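PDB 1PSW: lipopolysaccharide heptosyltransferase 2 from Escherichia coli, which catalyses transfer of the second heptose from ADP-L-glycero-beta-D-manno-heptose onto heptosyl-Kdo2-lipid A during assembly of the lipopolysaccharide core. Local coordinates for residues Ser9-Met14 against Pro38-Pro43; Gly184-Ala189 against Val217-Ala222; Gly188-Pro193 against Asn268-Met273; Asn280-Ala285 against Ser299-Val304; Tyr287-Pro292 against His324-Asp329. All coordinates share one frame; numbering follows the deposited sequence.

Contact 1: Ser9-Met14 against Pro38-Pro43; sequences SWVGDM and PAWCRP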
# COMPACT_ATOMS: atom_id res chain seq x y z
N SER A 9 1.16 10.43 1.49
CA SER A 9 2.26 10.08 2.37
C SER A 9 2.04 8.79 3.15
O SER A 9 2.61 8.60 4.21
CB SER A 9 2.51 11.21 3.36
OG SER A 9 2.77 12.41 2.66
N TRP A 10 1.21 7.90 2.61
CA TRP A 10 0.94 6.63 3.26
C TRP A 10 1.12 5.52 2.26
O TRP A 10 0.72 5.66 1.11
CB TRP A 10 -0.48 6.60 3.81
CG TRP A 10 -0.71 7.61 4.87
CD1 TRP A 10 -1.31 8.83 4.72
CD2 TRP A 10 -0.34 7.51 6.25
NE1 TRP A 10 -1.33 9.49 5.92
CE2 TRP A 10 -0.74 8.71 6.88
CE3 TRP A 10 0.30 6.52 7.01
CZ2 TRP A 10 -0.53 8.94 8.24
CZ3 TRP A 10 0.51 6.75 8.36
CH2 TRP A 10 0.09 7.96 8.97
N VAL A 11 1.73 4.42 2.69
CA VAL A 11 1.97 3.29 1.81
C VAL A 11 0.70 2.83 1.10
O VAL A 11 0.67 2.73 -0.12
CB VAL A 11 2.57 2.10 2.58
CG1 VAL A 11 2.67 0.88 1.67
CG2 VAL A 11 3.95 2.47 3.10
N GLY A 12 -0.36 2.58 1.87
CA GLY A 12 -1.60 2.12 1.27
C GLY A 12 -2.10 3.05 0.18
O GLY A 12 -2.34 2.61 -0.95
N ASP A 13 -2.26 4.32 0.52
CA ASP A 13 -2.73 5.33 -0.41
C ASP A 13 -1.84 5.44 -1.64
O ASP A 13 -2.34 5.58 -2.76
CB ASP A 13 -2.80 6.69 0.30
CG ASP A 13 -3.86 6.73 1.39
OD1 ASP A 13 -4.40 5.66 1.74
OD2 ASP A 13 -4.14 7.83 1.91
N MSE A 14 -0.53 5.37 -1.45
CA MSE A 14 0.40 5.45 -2.57
C MSE A 14 0.18 4.27 -3.51
O MSE A 14 0.21 4.41 -4.73
CB MSE A 14 1.85 5.45 -2.07
CG MSE A 14 2.89 5.54 -3.19
SE MSE A 14 2.70 7.14 -4.31
CE MSE A 14 3.26 8.47 -3.04
N PRO A 38 7.35 12.04 -0.10
CA PRO A 38 8.47 12.01 0.84
C PRO A 38 9.58 11.11 0.32
O PRO A 38 9.36 10.27 -0.56
CB PRO A 38 7.83 11.46 2.11
CG PRO A 38 6.44 12.00 2.04
CD PRO A 38 6.07 11.78 0.59
N ALA A 39 10.78 11.28 0.86
CA ALA A 39 11.94 10.50 0.46
C ALA A 39 11.70 8.99 0.57
O ALA A 39 12.01 8.24 -0.35
CB ALA A 39 13.16 10.89 1.30
N TRP A 40 11.13 8.55 1.69
CA TRP A 40 10.88 7.13 1.90
C TRP A 40 9.90 6.52 0.89
O TRP A 40 9.77 5.29 0.81
CB TRP A 40 10.37 6.88 3.32
CG TRP A 40 9.10 7.60 3.64
CD1 TRP A 40 8.97 8.84 4.20
CD2 TRP A 40 7.77 7.12 3.41
NE1 TRP A 40 7.64 9.16 4.33
CE2 TRP A 40 6.88 8.13 3.85
CE3 TRP A 40 7.24 5.94 2.86
CZ2 TRP A 40 5.50 7.99 3.77
CZ3 TRP A 40 5.86 5.81 2.78
CH2 TRP A 40 5.00 6.83 3.23
N CYS A 41 9.22 7.36 0.13
CA CYS A 41 8.27 6.88 -0.87
C CYS A 41 8.96 6.52 -2.18
O CYS A 41 8.46 5.70 -2.95
CB CYS A 41 7.19 7.93 -1.15
SG CYS A 41 5.97 8.14 0.16
N ARG A 42 10.10 7.14 -2.44
CA ARG A 42 10.82 6.88 -3.68
C ARG A 42 10.99 5.40 -4.01
O ARG A 42 10.80 5.00 -5.16
CB ARG A 42 12.19 7.55 -3.68
CG ARG A 42 13.01 7.23 -4.93
CD ARG A 42 13.48 8.48 -5.67
NE ARG A 42 14.15 8.13 -6.92
CZ ARG A 42 14.79 9.00 -7.70
NH1 ARG A 42 14.84 10.28 -7.35
NH2 ARG A 42 15.37 8.60 -8.82
N PRO A 43 11.35 4.57 -3.02
CA PRO A 43 11.53 3.13 -3.28
C PRO A 43 10.32 2.45 -3.91
O PRO A 43 10.45 1.66 -4.84
CB PRO A 43 11.87 2.57 -1.91
CG PRO A 43 12.60 3.72 -1.27
CD PRO A 43 11.73 4.89 -1.63

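Contact 2: Gly184-Ala189 against Val217-Ala222; sequences GFCPGA and VLFGSA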
# COMPACT_ATOMS: atom_id res chain seq x y z
N GLY A 184 4.93 -14.58 4.99
CA GLY A 184 5.24 -13.26 5.51
C GLY A 184 4.15 -12.74 6.43
O GLY A 184 2.97 -12.96 6.17
N PHE A 185 4.55 -12.08 7.52
CA PHE A 185 3.61 -11.48 8.48
C PHE A 185 3.83 -9.96 8.47
O PHE A 185 4.96 -9.50 8.36
CB PHE A 185 3.88 -11.96 9.92
CG PHE A 185 3.50 -13.39 10.21
CD1 PHE A 185 2.91 -14.19 9.24
CD2 PHE A 185 3.73 -13.94 11.47
CE1 PHE A 185 2.55 -15.52 9.52
CE2 PHE A 185 3.38 -15.26 11.77
CZ PHE A 185 2.79 -16.05 10.78
N CYS A 186 2.75 -9.20 8.60
CA CYS A 186 2.82 -7.74 8.65
C CYS A 186 1.99 -7.39 9.89
O CYS A 186 0.85 -6.97 9.78
CB CYS A 186 2.19 -7.12 7.40
SG CYS A 186 2.96 -7.59 5.84
N PRO A 187 2.58 -7.56 11.08
CA PRO A 187 1.95 -7.30 12.38
C PRO A 187 1.63 -5.86 12.79
O PRO A 187 0.89 -5.64 13.75
CB PRO A 187 2.90 -7.98 13.35
CG PRO A 187 4.23 -7.68 12.74
CD PRO A 187 3.99 -7.94 11.26
N GLY A 188 2.18 -4.89 12.06
CA GLY A 188 1.93 -3.50 12.40
C GLY A 188 0.64 -2.97 11.81
O GLY A 188 -0.13 -3.72 11.20
N ALA A 189 0.39 -1.68 12.00
CA ALA A 189 -0.81 -1.04 11.48
C ALA A 189 -0.68 0.46 11.71
O ALA A 189 -0.55 0.91 12.85
CB ALA A 189 -2.04 -1.58 12.18
N VAL A 217 8.69 -14.60 8.06
CA VAL A 217 9.40 -13.34 7.92
C VAL A 217 8.44 -12.24 8.32
O VAL A 217 7.30 -12.19 7.85
CB VAL A 217 9.86 -13.11 6.45
CG1 VAL A 217 10.63 -11.80 6.34
CG2 VAL A 217 10.71 -14.28 5.97
N LEU A 218 8.90 -11.34 9.18
CA LEU A 218 8.08 -10.23 9.68
C LEU A 218 8.47 -8.96 8.96
O LEU A 218 9.65 -8.59 8.95
CB LEU A 218 8.30 -10.06 11.19
CG LEU A 218 8.31 -11.35 12.01
CD1 LEU A 218 8.74 -11.10 13.45
CD2 LEU A 218 6.91 -11.98 11.97
N PHE A 219 7.49 -8.28 8.35
CA PHE A 219 7.73 -7.04 7.63
C PHE A 219 7.11 -5.87 8.37
O PHE A 219 6.09 -6.03 9.05
CB PHE A 219 7.12 -7.08 6.22
CG PHE A 219 7.68 -8.15 5.34
CD1 PHE A 219 8.97 -8.04 4.82
CD2 PHE A 219 6.91 -9.27 5.00
CE1 PHE A 219 9.48 -9.02 3.98
CE2 PHE A 219 7.41 -10.25 4.16
CZ PHE A 219 8.70 -10.13 3.65
N GLY A 220 7.71 -4.69 8.24
CA GLY A 220 7.17 -3.51 8.90
C GLY A 220 8.16 -2.36 8.89
O GLY A 220 9.24 -2.47 8.32
N SER A 221 7.79 -1.25 9.51
CA SER A 221 8.66 -0.08 9.57
C SER A 221 9.53 -0.17 10.82
O SER A 221 9.41 -1.11 11.61
CB SER A 221 7.82 1.19 9.63
OG SER A 221 7.02 1.20 10.80
N ALA A 222 10.41 0.81 10.99
CA ALA A 222 11.30 0.85 12.15
C ALA A 222 10.47 0.79 13.43
O ALA A 222 10.89 0.21 14.43
CB ALA A 222 12.14 2.13 12.12
O HOH W 1 3.73 -4.70 9.72

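Contact 3: Gly188-Pro193 against Asn268-Met273; sequences GAEFGP and NDSGLM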
# COMPACT_ATOMS: atom_id res chain seq x y z
N GLY A 188 2.18 -4.89 12.06
CA GLY A 188 1.93 -3.50 12.40
C GLY A 188 0.64 -2.97 11.81
O GLY A 188 -0.13 -3.72 11.20
N ALA A 189 0.39 -1.68 12.00
CA ALA A 189 -0.81 -1.04 11.48
C ALA A 189 -0.68 0.46 11.71
O ALA A 189 -0.55 0.91 12.85
CB ALA A 189 -2.04 -1.58 12.18
N GLU A 190 -0.73 1.22 10.62
CA GLU A 190 -0.61 2.66 10.72
C GLU A 190 -1.74 3.29 11.51
O GLU A 190 -1.52 4.28 12.22
CB GLU A 190 -0.54 3.27 9.31
CG GLU A 190 0.69 2.84 8.52
CD GLU A 190 0.37 1.78 7.47
OE1 GLU A 190 -0.35 0.81 7.78
OE2 GLU A 190 0.85 1.93 6.33
N PHE A 191 -2.94 2.73 11.43
CA PHE A 191 -4.07 3.30 12.15
C PHE A 191 -4.14 3.01 13.65
O PHE A 191 -5.15 3.30 14.28
CB PHE A 191 -5.39 2.90 11.50
CG PHE A 191 -5.77 3.77 10.33
CD1 PHE A 191 -4.95 3.84 9.20
CD2 PHE A 191 -6.94 4.51 10.35
CE1 PHE A 191 -5.30 4.64 8.12
CE2 PHE A 191 -7.30 5.32 9.27
CZ PHE A 191 -6.48 5.38 8.15
N GLY A 192 -3.07 2.45 14.21
CA GLY A 192 -3.06 2.19 15.64
C GLY A 192 -3.20 0.76 16.13
O GLY A 192 -3.62 -0.13 15.39
N PRO A 193 -2.87 0.51 17.41
CA PRO A 193 -2.94 -0.80 18.06
C PRO A 193 -4.28 -1.51 17.93
O PRO A 193 -4.33 -2.73 17.81
CB PRO A 193 -2.61 -0.49 19.51
CG PRO A 193 -1.68 0.66 19.40
CD PRO A 193 -2.36 1.52 18.35
N ASN A 268 -2.71 -7.22 8.98
CA ASN A 268 -3.83 -6.46 9.53
C ASN A 268 -4.21 -5.48 8.42
O ASN A 268 -3.60 -5.46 7.35
CB ASN A 268 -3.38 -5.65 10.75
CG ASN A 268 -2.70 -6.49 11.80
OD1 ASN A 268 -3.23 -7.51 12.24
ND2 ASN A 268 -1.52 -6.04 12.23
N ASP A 269 -5.21 -4.64 8.69
CA ASP A 269 -5.64 -3.62 7.74
C ASP A 269 -4.55 -2.55 7.79
O ASP A 269 -4.55 -1.68 8.67
CB ASP A 269 -6.99 -3.05 8.20
CG ASP A 269 -7.49 -1.90 7.33
OD1 ASP A 269 -6.97 -1.72 6.20
OD2 ASP A 269 -8.42 -1.19 7.77
N SER A 270 -3.60 -2.63 6.86
CA SER A 270 -2.48 -1.69 6.82
C SER A 270 -1.99 -1.43 5.40
O SER A 270 -2.48 -2.02 4.44
CB SER A 270 -1.32 -2.25 7.64
OG SER A 270 -0.78 -3.40 6.99
N GLY A 271 -1.00 -0.55 5.27
CA GLY A 271 -0.45 -0.24 3.96
C GLY A 271 0.19 -1.42 3.23
O GLY A 271 0.02 -1.56 2.01
N LEU A 272 0.92 -2.27 3.95
CA LEU A 272 1.56 -3.40 3.29
C LEU A 272 0.56 -4.39 2.74
O LEU A 272 0.87 -5.14 1.81
CB LEU A 272 2.55 -4.09 4.24
CG LEU A 272 3.81 -3.28 4.58
CD1 LEU A 272 4.65 -4.08 5.57
CD2 LEU A 272 4.62 -3.00 3.31
N MSE A 273 -0.65 -4.42 3.29
CA MSE A 273 -1.69 -5.31 2.79
C MSE A 273 -1.88 -5.00 1.31
O MSE A 273 -1.91 -5.89 0.46
CB MSE A 273 -3.01 -5.06 3.52
CG MSE A 273 -4.17 -5.94 3.06
SE MSE A 273 -5.85 -5.50 3.93
CE MSE A 273 -6.23 -3.94 2.75
O HOH W 2 -0.33 -5.06 8.83
O HOH W 3 -3.79 0.74 9.43

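Contact 4: Asn280-Ala285 against Ser299-Val304; sequences NRPLVA and SHKARV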
# COMPACT_ATOMS: atom_id res chain seq x y z
N ASN A 280 -0.39 -9.77 -6.11
CA ASN A 280 -1.23 -10.94 -6.35
C ASN A 280 -0.76 -12.17 -5.55
O ASN A 280 -0.79 -13.30 -6.04
CB ASN A 280 -1.23 -11.27 -7.85
CG ASN A 280 -2.39 -12.16 -8.26
OD1 ASN A 280 -3.52 -11.95 -7.83
ND2 ASN A 280 -2.11 -13.15 -9.10
N ARG A 281 -0.31 -11.94 -4.33
CA ARG A 281 0.15 -13.01 -3.47
C ARG A 281 -1.03 -13.47 -2.61
O ARG A 281 -1.87 -12.65 -2.23
CB ARG A 281 1.28 -12.52 -2.54
CG ARG A 281 2.61 -12.18 -3.22
CD ARG A 281 3.41 -13.44 -3.55
NE ARG A 281 2.85 -14.14 -4.68
CZ ARG A 281 2.72 -15.46 -4.77
NH1 ARG A 281 3.13 -16.26 -3.79
NH2 ARG A 281 2.18 -15.97 -5.86
N PRO A 282 -1.14 -14.77 -2.31
CA PRO A 282 -2.26 -15.21 -1.48
C PRO A 282 -2.11 -14.44 -0.18
O PRO A 282 -1.01 -14.30 0.34
CB PRO A 282 -2.01 -16.70 -1.30
CG PRO A 282 -1.35 -17.07 -2.60
CD PRO A 282 -0.37 -15.93 -2.82
N LEU A 283 -3.22 -13.94 0.35
CA LEU A 283 -3.15 -13.16 1.57
C LEU A 283 -4.40 -13.28 2.43
O LEU A 283 -5.51 -13.43 1.93
CB LEU A 283 -2.89 -11.69 1.20
CG LEU A 283 -3.15 -10.57 2.21
CD1 LEU A 283 -1.97 -9.60 2.27
CD2 LEU A 283 -4.42 -9.85 1.80
N VAL A 284 -4.19 -13.23 3.73
CA VAL A 284 -5.28 -13.30 4.69
C VAL A 284 -5.21 -11.98 5.44
O VAL A 284 -4.20 -11.69 6.10
CB VAL A 284 -5.11 -14.48 5.68
CG1 VAL A 284 -6.24 -14.47 6.70
CG2 VAL A 284 -5.09 -15.79 4.93
N ALA A 285 -6.26 -11.18 5.34
CA ALA A 285 -6.33 -9.87 5.98
C ALA A 285 -7.27 -9.91 7.19
O ALA A 285 -8.45 -10.23 7.07
CB ALA A 285 -6.80 -8.83 4.98
N SER A 299 -7.46 -7.86 -4.82
CA SER A 299 -6.83 -9.06 -5.35
C SER A 299 -7.81 -10.21 -5.22
O SER A 299 -8.52 -10.31 -4.22
CB SER A 299 -5.56 -9.38 -4.56
OG SER A 299 -4.97 -10.60 -5.00
N HIS A 300 -7.84 -11.07 -6.22
CA HIS A 300 -8.73 -12.23 -6.19
C HIS A 300 -8.19 -13.32 -5.26
O HIS A 300 -8.92 -14.24 -4.91
CB HIS A 300 -8.90 -12.81 -7.59
CG HIS A 300 -9.69 -11.96 -8.52
ND1 HIS A 300 -9.97 -12.33 -9.81
CD2 HIS A 300 -10.28 -10.74 -8.35
CE1 HIS A 300 -10.69 -11.40 -10.40
NE2 HIS A 300 -10.89 -10.42 -9.53
N LYS A 301 -6.92 -13.20 -4.86
CA LYS A 301 -6.30 -14.20 -4.00
C LYS A 301 -6.28 -13.80 -2.54
O LYS A 301 -5.65 -14.46 -1.72
CB LYS A 301 -4.88 -14.50 -4.50
CG LYS A 301 -4.83 -15.04 -5.93
CD LYS A 301 -3.49 -15.68 -6.25
CE LYS A 301 -3.51 -16.31 -7.64
NZ LYS A 301 -2.37 -17.23 -7.88
N ALA A 302 -6.99 -12.72 -2.21
CA ALA A 302 -7.08 -12.24 -0.84
C ALA A 302 -8.37 -12.73 -0.17
O ALA A 302 -9.40 -12.93 -0.83
CB ALA A 302 -7.04 -10.72 -0.81
N ARG A 303 -8.30 -12.94 1.14
CA ARG A 303 -9.45 -13.36 1.92
C ARG A 303 -9.44 -12.46 3.15
O ARG A 303 -8.37 -12.17 3.72
CB ARG A 303 -9.34 -14.83 2.34
CG ARG A 303 -9.42 -15.82 1.19
CD ARG A 303 -10.74 -15.70 0.43
NE ARG A 303 -10.90 -16.71 -0.62
CZ ARG A 303 -10.28 -16.69 -1.80
NH1 ARG A 303 -9.46 -15.70 -2.11
NH2 ARG A 303 -10.50 -17.67 -2.67
N VAL A 304 -10.62 -12.02 3.55
CA VAL A 304 -10.76 -11.14 4.70
C VAL A 304 -11.48 -11.86 5.83
O VAL A 304 -12.48 -12.54 5.61
CB VAL A 304 -11.56 -9.87 4.34
CG1 VAL A 304 -12.01 -9.17 5.62
CG2 VAL A 304 -10.69 -8.92 3.50
O HOH W 4 -6.41 -10.45 -8.64
O HOH W 5 -0.63 -15.47 -7.51
O HOH W 6 -3.48 -10.81 -2.88
O HOH W 7 0.18 -17.86 -6.09

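Contact 5: Tyr287-Pro292 against His324-Asp329; sequences YGPSSP and HQSLID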
# COMPACT_ATOMS: atom_id res chain seq x y z
N TYR A 287 -9.35 -8.20 10.14
CA TYR A 287 -10.03 -6.97 10.53
C TYR A 287 -10.72 -7.06 11.88
O TYR A 287 -11.23 -8.11 12.27
CB TYR A 287 -11.08 -6.59 9.49
CG TYR A 287 -10.52 -6.05 8.20
CD1 TYR A 287 -9.90 -6.90 7.26
CD2 TYR A 287 -10.60 -4.69 7.90
CE1 TYR A 287 -9.40 -6.39 6.07
CE2 TYR A 287 -10.10 -4.18 6.71
CZ TYR A 287 -9.51 -5.03 5.80
OH TYR A 287 -9.03 -4.53 4.61
N GLY A 288 -10.75 -5.93 12.58
CA GLY A 288 -11.39 -5.86 13.87
C GLY A 288 -12.33 -4.67 13.91
O GLY A 288 -13.43 -4.74 13.34
N PRO A 289 -11.95 -3.55 14.54
CA PRO A 289 -12.84 -2.39 14.60
C PRO A 289 -13.10 -1.71 13.25
O PRO A 289 -14.14 -1.08 13.06
CB PRO A 289 -12.13 -1.47 15.59
CG PRO A 289 -10.69 -1.75 15.31
CD PRO A 289 -10.67 -3.26 15.21
N SER A 290 -12.16 -1.85 12.31
CA SER A 290 -12.32 -1.25 10.98
C SER A 290 -12.89 -2.26 9.98
O SER A 290 -12.88 -3.46 10.23
CB SER A 290 -10.97 -0.74 10.47
OG SER A 290 -10.08 -1.81 10.19
N SER A 291 -13.38 -1.77 8.85
CA SER A 291 -13.93 -2.64 7.82
C SER A 291 -13.20 -2.39 6.51
O SER A 291 -12.54 -1.37 6.35
CB SER A 291 -15.42 -2.36 7.61
OG SER A 291 -15.60 -1.15 6.90
N PRO A 292 -13.31 -3.33 5.55
CA PRO A 292 -12.65 -3.18 4.25
C PRO A 292 -13.52 -2.44 3.24
O PRO A 292 -13.25 -2.48 2.05
CB PRO A 292 -12.39 -4.62 3.85
CG PRO A 292 -13.59 -5.32 4.38
CD PRO A 292 -13.73 -4.73 5.77
N HIS A 324 -8.15 -4.71 20.33
CA HIS A 324 -9.60 -4.74 20.30
C HIS A 324 -10.06 -6.19 20.45
O HIS A 324 -9.45 -7.10 19.90
CB HIS A 324 -10.12 -4.15 18.99
CG HIS A 324 -11.56 -3.74 19.04
ND1 HIS A 324 -12.60 -4.63 18.91
CD2 HIS A 324 -12.13 -2.53 19.26
CE1 HIS A 324 -13.75 -3.99 19.05
NE2 HIS A 324 -13.49 -2.71 19.26
N GLN A 325 -11.14 -6.39 21.20
CA GLN A 325 -11.66 -7.73 21.43
C GLN A 325 -11.97 -8.49 20.14
O GLN A 325 -11.77 -9.71 20.06
CB GLN A 325 -12.93 -7.67 22.28
CG GLN A 325 -13.36 -9.02 22.84
CD GLN A 325 -12.34 -9.58 23.80
OE1 GLN A 325 -11.92 -8.89 24.74
NE2 GLN A 325 -11.93 -10.82 23.59
N SER A 326 -12.44 -7.77 19.13
CA SER A 326 -12.78 -8.39 17.85
C SER A 326 -11.60 -9.07 17.17
O SER A 326 -11.78 -10.03 16.41
CB SER A 326 -13.41 -7.36 16.91
OG SER A 326 -12.51 -6.31 16.60
N LEU A 327 -10.39 -8.58 17.43
CA LEU A 327 -9.18 -9.16 16.85
C LEU A 327 -8.63 -10.24 17.78
O LEU A 327 -8.11 -11.26 17.34
CB LEU A 327 -8.13 -8.07 16.59
CG LEU A 327 -8.27 -7.42 15.19
CD1 LEU A 327 -7.50 -6.12 15.11
CD2 LEU A 327 -7.76 -8.40 14.14
N ILE A 328 -8.75 -10.00 19.09
CA ILE A 328 -8.30 -10.98 20.06
C ILE A 328 -9.12 -12.25 19.85
O ILE A 328 -8.60 -13.36 19.97
CB ILE A 328 -8.51 -10.45 21.51
CG1 ILE A 328 -7.51 -9.33 21.79
CG2 ILE A 328 -8.35 -11.59 22.51
CD1 ILE A 328 -7.78 -8.55 23.07
N ASP A 329 -10.40 -12.10 19.49
CA ASP A 329 -11.27 -13.26 19.28
C ASP A 329 -10.98 -14.07 18.01
O ASP A 329 -11.53 -15.15 17.83
CB ASP A 329 -12.74 -12.84 19.30
CG ASP A 329 -13.22 -12.47 20.69
OD1 ASP A 329 -12.49 -12.76 21.67
OD2 ASP A 329 -14.32 -11.89 20.82
O HOH W 8 -12.92 -9.41 13.93

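Contact 1: Ser9-Met14 against Pro38-Pro43
The indole of W40 meets the backbone of S9 edge-on. The carbonyl O of S9 lies in the plane of the W40 ring, 3.0 Å from its CZ2 and 3.1 Å from its CH2, so the oxygen faces the outer rim of the benzene half. A first torsion of 60° sets CG of W40 between its own backbone N and carbonyl carbon, the crowded position, and from there the wide side chain swings across to the other segment. One face of the indole is met by its own neighbour: SG of C41 sits 3.4 Å above the ring plane, shifted toward the rim. V11 meets the far corner of the ring, its CG2 3.9 Å from W40 CZ3. This branch stands anti to the carbonyl carbon of V11, while CG1 takes the place anti to the backbone N (chi1 174°). Deeper in, selenomethionine M14 rises from the first turn of helix 11-27, and its CE touches C41 SG at 4.2 Å; the flexible, apolar selenomethionine end and the compact cysteine sulfur suit a buried seam that L44 and L45 also line. At the outer end, the hydroxyl of S9 lies against the ring of P38, OG to CG 3.7 Å.

The pairing joins the turns that follow strands 2-6 and 32-37 in the N-terminal Rossmann-like domain, and W40 also reaches L252 of helix 252-260 in the other domain. With no hydrogen bond between the segments, close fit and the partial burial at M14 and C41 probably hold it; the S9 carbonyl at the indole rim probably adds a modest electrostatic attraction from the polarised ring C-H groups.

Contact 2: Gly184-Ala189 against Val217-Ala222
F185 exchanges both of its backbone polar groups with the neighbouring strand. Its N donates to V217 O at 2.8 Å with an angle of 167° at the hydrogen, and its carbonyl O accepts from F219 N, also at 2.8 Å and nearly straight (172°). In this parallel register the next donor would come from residue 187, but P187 has no N-H. F219 O instead receives a water, which in turn accepts from G188 N; both water links, to F219 O and to G188 N, measure 2.8 Å. The pairing thus ends without leaving that buried carbonyl unanswered.

G184 suits its place because it has no side chain: the F219 ring approaches until its CE2 is 3.9 Å from G184 CA, and V217 CG1 lies over one face of the same ring. On the other face of the sheet, F185 CB packs on L218 CD2 at 3.7 Å, and the F185 ring runs on to L205, A206 and L209 of helix 199-211, the crossover helix of this beta-alpha-beta unit. G184 and C186 bond through their backbones with strand 264-268, so strand 182-186 is paired along both edges.

With every interstrand bond made from main chain, and apolar groups above and below, the contact probably depends little on side-chain chemistry for its pairing, and a single water carries the link on where proline ends the direct bonds.

Contact 3: Gly188-Pro193 against Asn268-Met273
N268 ND2 donates to G188 O at 2.9 Å, with an angle of 171° at the hydrogen; the oxygen lies in the amide plane, although the donor stands above the carbonyl plane of G188. The amide's orientation is probably fixed by W197 N, which donates to OD1. E190 OE1 takes G271 N on its syn lone pair, again at 2.9 Å. A bend at its chi2 (103°) turns the carboxylate onto the first turn of helix 271-278, where it can accept a backbone N-H and would sit favourably in the helix field.

Two waters add further links. One donates to G188 O at 2.7 Å and accepts from S270 OG and N268 N; the other joins F191 N to D269 O. These loops follow the adjacent strands 182-186 and 264-268, at the C-terminal ends of the strands in the second Rossmann-like domain of a GT-B fold, the domain that in this clan generally binds the sugar-nucleotide donor.

Packing is lighter. The S270 methylene lies against the carboxylate, its CB 3.2 Å from E190 OE1, and A189 CA rests 4.1 Å from S270 CB. A189 also begins a type I turn that closes at G192, whose positive phi suits glycine, while W10 touches E190 from the other domain.

Contact 4: Asn280-Ala285 against Ser299-Val304
L283 and A302 lie side by side on the same face of adjacent parallel strands, with CD2 of L283 3.8 Å from CB of A302. Two residues farther along each strand, A285 CB meets V304 CG2 at 4.2 Å; the small alanines probably make room for selenomethionine M273 of helix 271-278, which packs on L283 and A285, and for P297, which packs on A302 and V304. Three main-chain bonds join the strands. A285 N to R303 O is short and straight, 2.8 Å and 174° at the hydrogen, R303 N to L283 O is 2.9 Å, and L283 N to K301 O stretches to 3.2 Å, its donor standing above the carbonyl plane as the strands begin.

Before the strands start, K301 runs its extended chain past N280: CD lies 3.6 Å from N280 O, and CE 3.8 Å from N280 ND2. A long aliphatic stem suits this partly exposed site, and its ammonium ends on water shared with N280 O. R281 NH2 lies 5.1 Å from K301 NZ; its guanidinium pairs with E346, which probably eases the like-charge proximity.

Farther out, the positive phi of N280 closes helix 271-278 in a Schellman motif, and S299 OG, turned away from its own backbone N (chi1 176°), accepts from K301 N in an ST turn. R303 folds back so that NH1 reaches H300 O and A302 O. V284 and R303 both touch E338 of helix 332-347. Helices on both faces of parallel strands, with 302-306 outermost, are typical of the Rossmann-like domain of a GT-B glycosyltransferase.

Contact 5: Tyr287-Pro292 against His324-Asp329
H324 turns its ring beneath P289 because CG stands anti to the backbone N (chi1 -161°), while S326 places OG between its own backbone N and carbonyl carbon (chi1 62°), facing G288. P289 CB then lies over one face of the imidazole, 4.1 Å from the ring centroid and 22° off its normal, a CH-pi contact in which a rigid, C-H-rich proline suits a flat aromatic. S326 OG comes within 3.0 Å of G288 CA, so tightly that a glycine fits where a side chain would collide with both S326 OG and L327.

The histidine has a second role. As N-cap of helix 325-328, H324 accepts through ND1 from S326 N, 3.2 Å away and close to the ring plane, and its carbonyl O takes the N-H groups of both L327 and I328. This short helix packs against the loop beyond strand 283-287, the second-to-last strand of the C-terminal Rossmann-like sheet.

L327 supplies the apolar side: its CG touches G288 CA at 3.7 Å and its CD1 lies 4.3 Å from P289 CD. A water donates to Y287 O at 2.7 Å and to S326 O, joining two carbonyls that could not bond directly. G288 O is taken by R306 of strand 302-306.

In the fold
From the N terminus, contact 1 closes the first loop, round helix 11-27, where strands 2-6 and 32-37 end. The chain then enters the second domain. Contacts 2 and 3 share G188 and A189; from that shared start contact 2 closes the shorter loop, at 217-222, and contact 3 the longer, at 268-273. Contact 4 closes the loop between strands 283-287 and 302-306, and contact 5, crossing it, the one from 287-292 round strand 302-306 to helix 325-328. Contacts 2 and 4 stitch the C-terminal sheet on either side of strand 264-268. Contact 1 touches contact 3 across the domain boundary, through V11 with G271, and D269 with S290 links contact 3 to contact 5.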